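Local coordinates for protein 2,3-bisphosphoglycerate-independent phosphoglycerate mutase (Pyrococcus horikoshii, PDB 2ZKT) that probably interconverts 2-phosphoglycerate and 3-phosphoglycerate in glycolysis without a bisphosphoglycerate cofactor, and carries bound zinc and calcium ions, at residues T62-I67 with A253-V258; M236-Q241 with Y294-L299. All coordinates share one frame; numbering follows the deposited sequence.

Contact 1: T62-I67 with A253-V258; sequences TAHLSI and ALVKGV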
loop_
_atom_site.group_PDB
_atom_site.type_symbol
_atom_site.label_atom_id
_atom_site.label_comp_id
_atom_site.label_asym_id
_atom_site.label_seq_id
_atom_site.Cartn_x
_atom_site.Cartn_y
_atom_site.Cartn_z
ATOM N N THR B 62 10.409 20.794 17.505
ATOM C CA THR B 62 11.650 21.206 16.836
ATOM C C THR B 62 11.687 20.748 15.354
ATOM O O THR B 62 12.276 21.418 14.496
ATOM C CB THR B 62 12.905 20.628 17.568
ATOM O OG1 THR B 62 12.841 19.187 17.585
ATOM C CG2 THR B 62 12.980 21.155 19.014
ATOM N N ALA B 63 11.054 19.605 15.064
ATOM C CA ALA B 63 11.017 19.078 13.698
ATOM C C ALA B 63 10.177 19.985 12.807
ATOM O O ALA B 63 10.497 20.183 11.627
ATOM C CB ALA B 63 10.437 17.646 13.681
ATOM N N HIS B 64 9.101 20.537 13.373
ATOM C CA HIS B 64 8.214 21.400 12.593
ATOM C C HIS B 64 8.784 22.819 12.410
ATOM O O HIS B 64 8.514 23.498 11.427
ATOM C CB HIS B 64 6.834 21.447 13.268
ATOM C CG HIS B 64 5.976 20.296 12.792
ATOM N ND1 HIS B 64 5.791 19.146 13.493
ATOM C CD2 HIS B 64 5.237 20.204 11.600
ATOM C CE1 HIS B 64 4.950 18.389 12.748
ATOM N NE2 HIS B 64 4.602 19.001 11.609
ATOM N N LEU B 65 9.557 23.302 13.413
ATOM C CA LEU B 65 10.223 24.588 13.191
ATOM C C LEU B 65 11.138 24.460 11.975
ATOM O O LEU B 65 11.306 25.359 11.159
ATOM C CB LEU B 65 11.091 24.942 14.415
ATOM C CG LEU B 65 10.332 25.594 15.586
ATOM C CD1 LEU B 65 11.184 25.642 16.850
ATOM C CD2 LEU B 65 9.909 27.044 15.330
ATOM N N SER B 66 11.773 23.270 11.910
ATOM C CA SER B 66 12.671 22.967 10.801
ATOM C C SER B 66 11.912 22.886 9.469
ATOM O O SER B 66 12.284 23.510 8.481
ATOM C CB SER B 66 13.364 21.629 11.106
ATOM O OG SER B 66 14.297 21.318 10.071
ATOM N N ILE B 67 10.827 22.114 9.448
ATOM C CA ILE B 67 9.999 21.952 8.256
ATOM C C ILE B 67 9.472 23.303 7.751
ATOM O O ILE B 67 9.348 23.503 6.539
ATOM C CB ILE B 67 8.795 21.020 8.552
ATOM C CG1 ILE B 67 9.296 19.597 8.868
ATOM C CG2 ILE B 67 7.822 21.019 7.384
ATOM C CD1 ILE B 67 10.030 18.893 7.726
ATOM N N ALA B 253 -2.558 19.602 19.044
ATOM C CA ALA B 253 -2.266 20.865 19.723
ATOM C C ALA B 253 -0.846 21.415 19.499
ATOM O O ALA B 253 -0.671 22.560 19.065
ATOM C CB ALA B 253 -2.525 20.703 21.228
ATOM N N LEU B 254 0.160 20.595 19.808
ATOM C CA LEU B 254 1.551 21.022 19.675
ATOM C C LEU B 254 1.932 21.552 18.287
ATOM O O LEU B 254 2.691 22.520 18.173
ATOM C CB LEU B 254 2.488 19.871 20.068
ATOM C CG LEU B 254 3.982 20.215 20.094
ATOM C CD1 LEU B 254 4.224 21.442 20.965
ATOM C CD2 LEU B 254 4.772 19.020 20.615
ATOM N N VAL B 255 1.407 20.932 17.230
ATOM C CA VAL B 255 1.740 21.378 15.884
ATOM C C VAL B 255 0.960 22.636 15.508
ATOM O O VAL B 255 1.472 23.495 14.770
ATOM C CB VAL B 255 1.498 20.249 14.845
ATOM C CG1 VAL B 255 1.768 20.758 13.425
ATOM C CG2 VAL B 255 2.415 19.062 15.160
ATOM N N LYS B 256 -0.270 22.755 16.009
ATOM C CA LYS B 256 -1.081 23.944 15.736
ATOM C C LYS B 256 -0.356 25.129 16.386
ATOM O O LYS B 256 -0.349 26.246 15.850
ATOM C CB LYS B 256 -2.472 23.808 16.361
ATOM C CG LYS B 256 -3.300 22.649 15.826
ATOM C CD LYS B 256 -4.577 22.488 16.636
ATOM C CE LYS B 256 -5.395 23.778 16.631
ATOM N NZ LYS B 256 -6.577 23.686 17.537
ATOM N N GLY B 257 0.257 24.856 17.544
ATOM C CA GLY B 257 0.987 25.880 18.285
ATOM C C GLY B 257 2.185 26.417 17.522
ATOM O O GLY B 257 2.359 27.633 17.378
ATOM N N VAL B 258 3.026 25.508 17.026
ATOM C CA VAL B 258 4.196 25.920 16.262
ATOM C C VAL B 258 3.737 26.719 15.045
ATOM O O VAL B 258 4.244 27.807 14.774
ATOM C CB VAL B 258 5.024 24.691 15.797
ATOM C CG1 VAL B 258 6.168 25.148 14.885
ATOM C CG2 VAL B 258 5.577 23.944 17.023
#
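The imidazole of His64 lies against both methyls of Val255, and this is the tight part of a buried contact between two helices. Val255 CG1 stands over one ring face, 3.9 Å from the centroid of the His64 ring and only 15° off its normal, a CH-pi contact slightly offset toward the rim. The second methyl meets the ring further round, with Val255 CG2 3.6 Å from His64 CE1. With CG1 anti to the backbone N (chi1 176°) and CG2 beside that N, both branches of the valine reach the ring, and the two side chains cross at about a right angle. One turn on, the packing is looser: Val258 CG1 rests 4.1 Å from His64 CB and 4.2 Å from Leu65 CD2, and Phe82 of helix 80-86 touches both Leu65 and Val258. The outer side of helix 253-261, at Ala253 and Lys256, is partly exposed. The segment axes approach to 9.8 Å and cross at -38°; the gap is filled by side chains alone, without a hydrogen bond across it. His64 ND1 bonds Ser60 O in its own helix and, as a carbonyl oxygen can only accept, carries the proton. His64 also touches the zinc ligand Asp346, and its side chain lies about 5 Å from a bound zinc, consistent with a second-shell place for a ring backed by Val255.

Contact 2: M236-Q241 with Y294-L299; sequences MKFTEQ and YDFVFL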
loop_
_atom_site.group_PDB
_atom_site.type_symbol
_atom_site.label_atom_id
_atom_site.label_comp_id
_atom_site.label_asym_id
_atom_site.label_seq_id
_atom_site.Cartn_x
_atom_site.Cartn_y
_atom_site.Cartn_z
ATOM N N MET B 236 11.686 36.728 11.767
ATOM C CA MET B 236 10.372 37.228 11.389
ATOM C C MET B 236 9.432 36.056 11.117
ATOM O O MET B 236 9.869 34.907 10.989
ATOM C CB MET B 236 10.490 38.113 10.141
ATOM C CG MET B 236 11.139 37.436 8.945
ATOM S SD MET B 236 11.391 38.595 7.577
ATOM C CE MET B 236 13.006 39.256 8.015
ATOM N N LYS B 237 8.137 36.345 11.023
ATOM C CA LYS B 237 7.154 35.299 10.774
ATOM C C LYS B 237 7.219 34.783 9.323
ATOM O O LYS B 237 7.774 35.441 8.428
ATOM C CB LYS B 237 5.748 35.822 11.108
ATOM C CG LYS B 237 5.727 36.745 12.337
ATOM C CD LYS B 237 4.388 36.721 13.076
ATOM C CE LYS B 237 4.261 35.473 13.952
ATOM N NZ LYS B 237 2.968 35.418 14.709
ATOM N N PHE B 238 6.662 33.589 9.116
ATOM C CA PHE B 238 6.629 32.933 7.807
ATOM C C PHE B 238 5.999 33.862 6.755
ATOM O O PHE B 238 6.592 34.133 5.702
ATOM C CB PHE B 238 5.805 31.637 7.917
ATOM C CG PHE B 238 5.962 30.696 6.747
ATOM C CD1 PHE B 238 6.986 29.747 6.733
ATOM C CD2 PHE B 238 5.064 30.738 5.679
ATOM C CE1 PHE B 238 7.118 28.845 5.678
ATOM C CE2 PHE B 238 5.181 29.843 4.610
ATOM C CZ PHE B 238 6.215 28.887 4.611
ATOM N N THR B 239 4.792 34.344 7.067
ATOM C CA THR B 239 4.027 35.237 6.190
ATOM C C THR B 239 4.834 36.423 5.679
ATOM O O THR B 239 4.819 36.717 4.478
ATOM C CB THR B 239 2.769 35.789 6.916
ATOM O OG1 THR B 239 3.147 36.259 8.223
ATOM C CG2 THR B 239 1.689 34.701 7.047
ATOM N N GLU B 240 5.543 37.111 6.577
ATOM C CA GLU B 240 6.324 38.268 6.148
ATOM C C GLU B 240 7.620 37.852 5.466
ATOM O O GLU B 240 8.038 38.463 4.475
ATOM C CB GLU B 240 6.618 39.210 7.332
ATOM C CG GLU B 240 7.408 38.602 8.476
ATOM C CD GLU B 240 7.668 39.609 9.598
ATOM O OE1 GLU B 240 8.266 40.676 9.307
ATOM O OE2 GLU B 240 7.279 39.337 10.764
ATOM N N GLN B 241 8.242 36.795 5.981
ATOM C CA GLN B 241 9.500 36.310 5.418
ATOM C C GLN B 241 9.361 36.034 3.912
ATOM O O GLN B 241 10.173 36.493 3.107
ATOM C CB GLN B 241 9.932 35.040 6.161
ATOM C CG GLN B 241 11.259 34.457 5.716
ATOM C CD GLN B 241 11.632 33.212 6.518
ATOM O OE1 GLN B 241 12.621 32.533 6.214
ATOM N NE2 GLN B 241 10.842 32.906 7.551
ATOM N N TYR B 294 -5.382 31.319 0.006
ATOM C CA TYR B 294 -4.052 31.414 0.598
ATOM C C TYR B 294 -3.005 31.021 -0.437
ATOM O O TYR B 294 -3.315 30.307 -1.396
ATOM C CB TYR B 294 -3.968 30.490 1.818
ATOM C CG TYR B 294 -4.714 31.008 3.036
ATOM C CD1 TYR B 294 -4.085 31.864 3.947
ATOM C CD2 TYR B 294 -6.042 30.632 3.286
ATOM C CE1 TYR B 294 -4.752 32.333 5.084
ATOM C CE2 TYR B 294 -6.723 31.100 4.421
ATOM C CZ TYR B 294 -6.067 31.951 5.317
ATOM O OH TYR B 294 -6.716 32.434 6.438
ATOM N N ASP B 295 -1.772 31.487 -0.257
ATOM C CA ASP B 295 -0.704 31.153 -1.208
ATOM C C ASP B 295 0.002 29.859 -0.807
ATOM O O ASP B 295 0.412 29.077 -1.660
ATOM C CB ASP B 295 0.334 32.277 -1.273
ATOM C CG ASP B 295 -0.297 33.633 -1.475
ATOM O OD1 ASP B 295 -0.937 33.837 -2.536
ATOM O OD2 ASP B 295 -0.152 34.494 -0.567
ATOM N N PHE B 296 0.126 29.641 0.500
ATOM C CA PHE B 296 0.802 28.461 1.033
ATOM C C PHE B 296 -0.107 27.750 2.033
ATOM O O PHE B 296 -0.603 28.374 2.986
ATOM C CB PHE B 296 2.102 28.887 1.738
ATOM C CG PHE B 296 3.054 27.754 1.991
ATOM C CD1 PHE B 296 3.932 27.328 0.989
ATOM C CD2 PHE B 296 3.060 27.089 3.219
ATOM C CE1 PHE B 296 4.798 26.259 1.203
ATOM C CE2 PHE B 296 3.928 26.014 3.444
ATOM C CZ PHE B 296 4.794 25.599 2.439
ATOM N N VAL B 297 -0.322 26.448 1.818
ATOM C CA VAL B 297 -1.163 25.660 2.713
ATOM C C VAL B 297 -0.384 24.472 3.278
ATOM O O VAL B 297 0.316 23.758 2.546
ATOM C CB VAL B 297 -2.453 25.141 1.980
ATOM C CG1 VAL B 297 -3.191 24.120 2.844
ATOM C CG2 VAL B 297 -3.386 26.320 1.674
ATOM N N PHE B 298 -0.512 24.274 4.588
ATOM C CA PHE B 298 0.157 23.188 5.297
ATOM C C PHE B 298 -0.904 22.209 5.829
ATOM O O PHE B 298 -1.870 22.616 6.472
ATOM C CB PHE B 298 0.977 23.777 6.461
ATOM C CG PHE B 298 1.532 22.746 7.406
ATOM C CD1 PHE B 298 2.526 21.853 6.989
ATOM C CD2 PHE B 298 1.050 22.653 8.712
ATOM C CE1 PHE B 298 3.031 20.877 7.866
ATOM C CE2 PHE B 298 1.548 21.677 9.600
ATOM C CZ PHE B 298 2.539 20.788 9.175
ATOM N N LEU B 299 -0.726 20.919 5.555
ATOM C CA LEU B 299 -1.665 19.889 6.007
ATOM C C LEU B 299 -0.920 18.858 6.859
ATOM O O LEU B 299 0.102 18.299 6.435
ATOM C CB LEU B 299 -2.313 19.199 4.793
ATOM C CG LEU B 299 -3.188 17.959 5.045
ATOM C CD1 LEU B 299 -4.288 18.263 6.050
ATOM C CD2 LEU B 299 -3.793 17.503 3.728
#
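A bond of 2.8 Å from Gln241 N to Lys237 O closes the first turn of the short helix whose Phe238 reaches across to Phe296. Lys237 is the N-cap of that turn. Its own N bonds Glu240 OE2 at 3.1 Å, arriving from above the carboxylate plane but nearly straight at N-H (164°). The Glu240 carboxylate thus accepts from the amide of the N-cap residue. The contact itself is carried by two phenylalanine rings. Phe238 CE2 comes 3.7 Å from Phe296 CD2, and Phe238 CZ sits 3.8 Å above the plane of the Phe296 ring, offset toward its rim. The planes make 49° and the centroids are 5.1 Å apart, an oblique pairing in which Phe238 CE2 and CZ lie over a face of Phe296. Both residues hold CG anti to the backbone N (chi1 -166° in Phe238), which swings it beside the carbonyl carbon and turns the ring toward its partner. With an alanine in place of Phe296, the far end of Phe238 would probably lose the ring face it leans on, opening a gap between helix and strand. Trp242 and Phe264 also meet the Phe238 ring, extending the aromatic cluster. Met401 of helix 396-403 touches both phenylalanines, while Ala246 of strand 246-249 reaches Phe238 and Leu9 of strand 6-12 reaches Phe296, so the pair lies between helix 238-242, helix 396-403 and the central mixed sheet.

Contacts 1 and 2 have centres 13 Å apart and alternate along the chain: 62-67, 236-241, 253-258, then 294-299. They meet at Phe298 of strand 296-301, whose CZ lies 3.7 Å from His64 NE2 and whose CE2 lies 3.9 Å from Val255 CG1. That strand runs parallel between strands 246-249 and 6-12 in the mixed sheet of the metalloenzyme fold. Helix 253-261 of contact 1 forms the beta-alpha-beta crossover from strand 246-249 to strand 265-267. Contact 2 packs the start of strand 296-301, whereas contact 1 lies further toward its C-terminal end; packing through Phe298 connects the two along the strand that leads to the zinc ligands Asp305 and His309.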